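Local coordinates for protein glycoside hydrolase family 81 (Clostridium thermocellum, PDB 6FOP) that probably hydrolyses beta-1,3-glucans such as laminarin, as a family 81 glycoside hydrolase of the Clostridium thermocellum cellulosome, at residues Ala319-Arg322 with Tyr323-Leu327; Gly360-Ser363 with Ala364-Phe368. All blocks are in the same frame, centred on the assembly; numbering follows the deposited sequence.

Contact 1 (Ala319-Arg322 with Tyr323-Leu327); sequences ALNR and YINEL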
ATOM      1  N   ALA A 319      -4.529 -21.755 -32.638  1.00 14.78           N
ATOM      2  CA  ALA A 319      -5.048 -20.391 -32.471  1.00 14.55           C
ATOM      3  C   ALA A 319      -4.211 -19.603 -31.452  1.00 13.21           C
ATOM      4  O   ALA A 319      -3.837 -18.449 -31.705  1.00 13.84           O
ATOM      5  CB  ALA A 319      -6.497 -20.395 -32.046  1.00 15.35           C
ATOM      6  N   LEU A 320      -3.865 -20.259 -30.346  1.00 13.95           N
ATOM      7  CA  LEU A 320      -3.021 -19.595 -29.337  1.00 14.21           C
ATOM      8  C   LEU A 320      -1.691 -19.164 -29.934  1.00 14.40           C
ATOM      9  O   LEU A 320      -1.197 -18.063 -29.677  1.00 14.69           O
ATOM     10  CB  LEU A 320      -2.848 -20.513 -28.134  1.00 15.26           C
ATOM     11  CG  LEU A 320      -2.130 -19.909 -26.939  1.00 17.58           C
ATOM     12  CD1 LEU A 320      -2.994 -18.844 -26.324  1.00 20.78           C
ATOM     13  CD2 LEU A 320      -1.792 -20.926 -25.872  1.00 18.41           C
ATOM     14  N   ASN A 321      -1.112 -20.045 -30.754  1.00 13.89           N
ATOM     15  CA  ASN A 321       0.145 -19.747 -31.416  1.00 14.99           C
ATOM     16  C   ASN A 321      -0.019 -18.571 -32.357  1.00 13.99           C
ATOM     17  O   ASN A 321       0.869 -17.714 -32.462  1.00 14.71           O
ATOM     18  CB  ASN A 321       0.668 -20.971 -32.161  1.00 15.22           C
ATOM     19  CG  ASN A 321       2.053 -20.753 -32.724  1.00 16.90           C
ATOM     20  OD1 ASN A 321       2.990 -20.538 -31.990  1.00 17.51           O
ATOM     21  ND2 ASN A 321       2.170 -20.786 -34.036  1.00 17.46           N
ATOM     22  N   ARG A 322      -1.136 -18.542 -33.083  1.00 13.25           N
ATOM     23  CA  ARG A 322      -1.380 -17.394 -33.941  1.00 13.66           C
ATOM     24  C   ARG A 322      -1.503 -16.090 -33.142  1.00 13.40           C
ATOM     25  O   ARG A 322      -0.969 -15.043 -33.563  1.00 14.28           O
ATOM     26  CB  ARG A 322      -2.640 -17.606 -34.799  1.00 14.32           C
ATOM     27  CG  ARG A 322      -3.038 -16.372 -35.605  1.00 14.69           C
ATOM     28  CD  ARG A 322      -4.089 -16.696 -36.645  1.00 15.88           C
ATOM     29  NE  ARG A 322      -5.247 -17.391 -36.101  1.00 16.18           N
ATOM     30  CZ  ARG A 322      -6.262 -16.810 -35.462  1.00 16.31           C
ATOM     31  NH1 ARG A 322      -6.281 -15.489 -35.281  1.00 16.45           N
ATOM     32  NH2 ARG A 322      -7.256 -17.567 -35.001  1.00 16.52           N
ATOM     33  N   TYR A 323      -2.180 -16.144 -32.002  1.00 13.63           N
ATOM     34  CA  TYR A 323      -2.243 -14.960 -31.151  1.00 12.83           C
ATOM     35  C   TYR A 323      -0.854 -14.490 -30.712  1.00 12.91           C
ATOM     36  O   TYR A 323      -0.590 -13.292 -30.674  1.00 13.70           O
ATOM     37  CB  TYR A 323      -3.146 -15.185 -29.913  1.00 13.59           C
ATOM     38  CG  TYR A 323      -4.535 -15.698 -30.199  1.00 13.40           C
ATOM     39  CD1 TYR A 323      -5.168 -15.483 -31.407  1.00 14.24           C
ATOM     40  CD2 TYR A 323      -5.220 -16.446 -29.245  1.00 13.76           C
ATOM     41  CE1 TYR A 323      -6.439 -15.995 -31.651  1.00 14.43           C
ATOM     42  CE2 TYR A 323      -6.469 -16.963 -29.473  1.00 14.81           C
ATOM     43  CZ  TYR A 323      -7.070 -16.783 -30.703  1.00 15.17           C
ATOM     44  OH  TYR A 323      -8.326 -17.303 -30.914  1.00 16.75           O
ATOM     45  N   ILE A 324       0.019 -15.443 -30.414  1.00 13.32           N
ATOM     46  CA  ILE A 324       1.414 -15.134 -30.077  1.00 13.44           C
ATOM     47  C   ILE A 324       2.117 -14.461 -31.261  1.00 15.00           C
ATOM     48  O   ILE A 324       2.797 -13.464 -31.082  1.00 15.05           O
ATOM     49  CB  ILE A 324       2.142 -16.377 -29.561  1.00 14.23           C
ATOM     50  CG1 ILE A 324       1.671 -16.703 -28.136  1.00 13.80           C
ATOM     51  CG2 ILE A 324       3.656 -16.226 -29.631  1.00 14.18           C
ATOM     52  CD1 ILE A 324       2.111 -15.704 -27.062  1.00 14.23           C
ATOM     53  N   ASN A 325       1.922 -14.994 -32.469  1.00 15.12           N
ATOM     54  CA  ASN A 325       2.503 -14.357 -33.660  1.00 15.58           C
ATOM     55  C   ASN A 325       1.955 -12.962 -33.908  1.00 15.61           C
ATOM     56  O   ASN A 325       2.699 -12.067 -34.326  1.00 16.59           O
ATOM     57  CB  ASN A 325       2.323 -15.237 -34.894  1.00 16.70           C
ATOM     58  CG  ASN A 325       3.267 -16.424 -34.902  1.00 17.26           C
ATOM     59  OD1 ASN A 325       4.368 -16.371 -34.356  1.00 18.85           O
ATOM     60  ND2 ASN A 325       2.848 -17.490 -35.534  1.00 18.23           N
ATOM     61  N   GLU A 326       0.663 -12.772 -33.662  1.00 15.61           N
ATOM     62  CA  GLU A 326       0.059 -11.458 -33.836  1.00 16.39           C
ATOM     63  C   GLU A 326       0.713 -10.464 -32.859  1.00 15.58           C
ATOM     64  O   GLU A 326       1.044  -9.342 -33.249  1.00 17.56           O
ATOM     65  CB  GLU A 326      -1.473 -11.543 -33.655  1.00 16.84           C
ATOM     66  CG  GLU A 326      -2.156 -12.280 -34.813  1.00 19.26           C
ATOM     67  CD  GLU A 326      -3.609 -12.676 -34.600  1.00 20.96           C
ATOM     68  OE1 GLU A 326      -4.165 -12.445 -33.512  1.00 22.44           O
ATOM     69  OE2 GLU A 326      -4.219 -13.246 -35.568  1.00 22.17           O
ATOM     70  N   LEU A 327       0.906 -10.876 -31.615  1.00 15.51           N
ATOM     71  CA  LEU A 327       1.568 -10.018 -30.651  1.00 14.50           C
ATOM     72  C   LEU A 327       3.024  -9.771 -31.018  1.00 15.72           C
ATOM     73  O   LEU A 327       3.532  -8.661 -30.828  1.00 16.37           O
ATOM     74  CB  LEU A 327       1.443 -10.612 -29.245  1.00 15.37           C
ATOM     75  CG  LEU A 327       2.106  -9.799 -28.137  1.00 15.97           C
ATOM     76  CD1 LEU A 327       1.498  -8.413 -27.975  1.00 17.05           C
ATOM     77  CD2 LEU A 327       2.043 -10.583 -26.859  1.00 16.03           C
TER
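Arg322 reaches Glu326 one turn further along helix 317-329, an i to i+4 salt bridge within the family 81 C-terminal region. CB of the arginine lies against Tyr323 N, and CG, set opposite the backbone N (chi1 173°), passes 3.3 Å from Glu326 OE2. CD runs beside the same oxygen. The chain then bends about CG-CD (chi3 52°), which carries CZ to 3.9 Å from Tyr323 CE1, with guanidinium and ring almost perpendicular. At the tip, NH1 bonds Glu326 OE2 at 3.1 Å; the oxygen lies near the guanidinium plane, but NH1 comes to its syn side 29° out of the carboxylate plane. NH2 turns to a second carboxylate, that of Glu636, which also takes a hydrogen bond from Tyr323 OH. A long, branched cation suits a place between two acids, and it would probably favour the ionised form of both carboxylates.

Tyr323 supplies a broad flat surface: Ala319 O sits 3.1 Å above the ring plane, over its centre, while the small Ala319 CB packs against CZ. Leu320 and Ile324 turn their branched chains to Ile355 of helix 339-359. Beneath the side chains runs the regular backbone bonding, in which Tyr323 N donates to Ala319 O at 2.9 Å.

Contact 2 (Gly360-Ser363 with Ala364-Phe368); sequences GNIS and AKDRF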
ATOM      1  N   GLY A 360       6.696 -23.573 -28.204  1.00 17.83           N
ATOM      2  CA  GLY A 360       7.868 -23.792 -29.065  1.00 18.27           C
ATOM      3  C   GLY A 360       8.014 -22.725 -30.136  1.00 16.45           C
ATOM      4  O   GLY A 360       8.692 -22.929 -31.140  1.00 18.49           O
ATOM      5  N   ASN A 361       7.413 -21.561 -29.904  1.00 16.01           N
ATOM      6  CA  ASN A 361       7.497 -20.448 -30.851  1.00 15.22           C
ATOM      7  C   ASN A 361       8.729 -19.588 -30.524  1.00 14.57           C
ATOM      8  O   ASN A 361       8.674 -18.587 -29.819  1.00 14.07           O
ATOM      9  CB  ASN A 361       6.205 -19.649 -30.857  1.00 15.80           C
ATOM     10  CG  ASN A 361       6.137 -18.680 -32.024  1.00 15.15           C
ATOM     11  OD1 ASN A 361       7.176 -18.167 -32.483  1.00 15.38           O
ATOM     12  ND2 ASN A 361       4.921 -18.442 -32.536  1.00 16.73           N
ATOM     13  N   ILE A 362       9.869 -20.094 -30.964  1.00 14.43           N
ATOM     14  CA  ILE A 362      11.163 -19.498 -30.665  1.00 14.88           C
ATOM     15  C   ILE A 362      11.277 -18.128 -31.311  1.00 14.40           C
ATOM     16  O   ILE A 362      11.831 -17.209 -30.711  1.00 15.31           O
ATOM     17  CB  ILE A 362      12.325 -20.429 -31.063  1.00 16.14           C
ATOM     18  CG1 ILE A 362      12.209 -21.767 -30.303  1.00 18.36           C
ATOM     19  CG2 ILE A 362      13.669 -19.752 -30.850  1.00 16.78           C
ATOM     20  CD1 ILE A 362      12.150 -21.681 -28.802  1.00 21.37           C
ATOM     21  N   SER A 363      10.736 -17.949 -32.514  1.00 14.49           N
ATOM     22  CA  SER A 363      10.773 -16.643 -33.183  0.57 15.14           C
ATOM     23  C   SER A 363      10.107 -15.578 -32.306  1.00 14.91           C
ATOM     24  O   SER A 363      10.637 -14.479 -32.089  1.00 15.98           O
ATOM     25  CB  SER A 363      10.040 -16.703 -34.519  0.57 16.18           C
ATOM     26  OG  SER A 363      10.003 -15.419 -35.115  0.57 19.11           O
ATOM     27  N   ALA A 364       8.933 -15.914 -31.808  1.00 14.41           N
ATOM     28  CA  ALA A 364       8.191 -14.941 -30.978  1.00 14.31           C
ATOM     29  C   ALA A 364       8.896 -14.752 -29.631  1.00 14.20           C
ATOM     30  O   ALA A 364       9.053 -13.621 -29.165  1.00 14.44           O
ATOM     31  CB  ALA A 364       6.760 -15.402 -30.763  1.00 15.34           C
ATOM     32  N   LYS A 365       9.304 -15.854 -28.993  1.00 14.02           N
ATOM     33  CA  LYS A 365      10.114 -15.780 -27.757  1.00 14.95           C
ATOM     34  C   LYS A 365      11.280 -14.827 -27.916  1.00 14.90           C
ATOM     35  O   LYS A 365      11.498 -13.945 -27.075  1.00 15.10           O
ATOM     36  CB  LYS A 365      10.625 -17.170 -27.322  1.00 17.46           C
ATOM     37  CG  LYS A 365      11.664 -17.159 -26.213  1.00 20.02           C
ATOM     38  CD  LYS A 365      12.594 -18.347 -26.277  1.00 24.47           C
ATOM     39  CE  LYS A 365      13.581 -18.343 -25.115  1.00 29.84           C
ATOM     40  NZ  LYS A 365      14.497 -19.508 -25.230  1.00 33.95           N
ATOM     41  N   ASP A 366      12.051 -15.025 -28.977  1.00 14.82           N
ATOM     42  CA  ASP A 366      13.227 -14.208 -29.209  1.00 15.54           C
ATOM     43  C   ASP A 366      12.860 -12.723 -29.414  1.00 15.92           C
ATOM     44  O   ASP A 366      13.574 -11.833 -28.913  1.00 16.89           O
ATOM     45  CB  ASP A 366      14.004 -14.715 -30.424  1.00 16.33           C
ATOM     46  CG  ASP A 366      14.740 -16.022 -30.178  1.00 18.91           C
ATOM     47  OD1 ASP A 366      14.857 -16.505 -29.032  1.00 21.61           O
ATOM     48  OD2 ASP A 366      15.208 -16.588 -31.206  1.00 21.39           O
ATOM     49  N   ARG A 367      11.759 -12.452 -30.123  1.00 15.26           N
ATOM     50  CA  ARG A 367      11.343 -11.064 -30.321  1.00 16.05           C
ATOM     51  C   ARG A 367      10.974 -10.410 -28.968  1.00 14.82           C
ATOM     52  O   ARG A 367      11.333  -9.279 -28.691  1.00 15.34           O
ATOM     53  CB  ARG A 367      10.174 -10.967 -31.296  1.00 19.11           C
ATOM     54  CG  ARG A 367      10.635 -11.151 -32.731  1.00 23.41           C
ATOM     55  CD  ARG A 367       9.753 -10.444 -33.745  1.00 32.04           C
ATOM     56  NE  ARG A 367       9.517  -9.023 -33.452  1.00 34.39           N
ATOM     57  CZ  ARG A 367       8.905  -8.171 -34.287  1.00 40.67           C
ATOM     58  NH1 ARG A 367       8.473  -8.563 -35.500  1.00 44.32           N
ATOM     59  NH2 ARG A 367       8.714  -6.917 -33.906  1.00 41.17           N
ATOM     60  N   PHE A 368      10.273 -11.167 -28.135  1.00 12.82           N
ATOM     61  CA  PHE A 368       9.840 -10.642 -26.843  1.00 13.00           C
ATOM     62  C   PHE A 368      11.044 -10.385 -25.941  1.00 14.13           C
ATOM     63  O   PHE A 368      11.190  -9.287 -25.404  1.00 14.81           O
ATOM     64  CB  PHE A 368       8.871 -11.619 -26.153  1.00 13.30           C
ATOM     65  CG  PHE A 368       7.553 -11.843 -26.872  1.00 13.73           C
ATOM     66  CD1 PHE A 368       6.978 -10.871 -27.654  1.00 14.97           C
ATOM     67  CD2 PHE A 368       6.869 -13.043 -26.715  1.00 13.37           C
ATOM     68  CE1 PHE A 368       5.769 -11.087 -28.286  1.00 16.53           C
ATOM     69  CE2 PHE A 368       5.650 -13.242 -27.342  1.00 15.01           C
ATOM     70  CZ  PHE A 368       5.126 -12.271 -28.139  1.00 15.27           C
TER
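With chi1 at -168°, Asn361 swings CG opposite its own backbone N, and chi2 of -31° then turns OD1 over the start of the next helix, where it accepts a hydrogen bond from Ala364 N at 2.9 Å. The donor stands above the plane of the amide carbonyl, 43° out of it. In the same approach OD1 comes 3.3 Å from Ala364 CB, and CG lies 3.6 Å from that methyl; alanine is small enough to sit under the amide, and its other neighbours are Ile324 and Ala328 of helix 317-329.

The residue is the N-cap of helix 362-379, satisfying with its side chain an N-H that has no helical carbonyl before it. Asparagine suits the position because its short amide can reach the N-H three residues on while ND2 remains available to donate, here to Asn325 and Asn321. The main chain of the same residue starts the regular pattern, Asn361 O accepting from Lys365 N at 2.9 Å. Just before it, Gly360 ends the preceding helix in a Schellman motif, its positive phi being a conformation that glycine adopts easily.

One turn on, Asp366 folds back across Ile362: CG of the acid lies 3.2 Å from Ile362 O, and OD2 meets the CG2 methyl at 3.5 Å. Lys365 runs extended, its CD 4.2 Å from Ile362 CD1, along Leu353 and Glu357 of helix 339-359.

In the fold
Contact 1 and contact 2 lie on two helices, 317-329 and 362-379, whose local centres are 11 Å apart. The amide of the N-cap residue joins them: Asn361 ND2 probably donates to Asn325 OD1 at 2.8 Å and to Asn321 OD1 at 2.9 Å, so both its hydrogens may be used. Deeper in, Ile324 CG2 packs on Ala364 CB at 3.4 Å and Leu327 CD2 on Phe368 CZ at 3.7 Å. A pentanediol molecule, probably from the crystallisation liquor, lies about 3 Å from the Asn321 side chain and about 4 Å from that of Asn361, and a nickel ion about 5 Å from that of Tyr323. The contact centres lie about 36 and 35 Å from the centre of the chain.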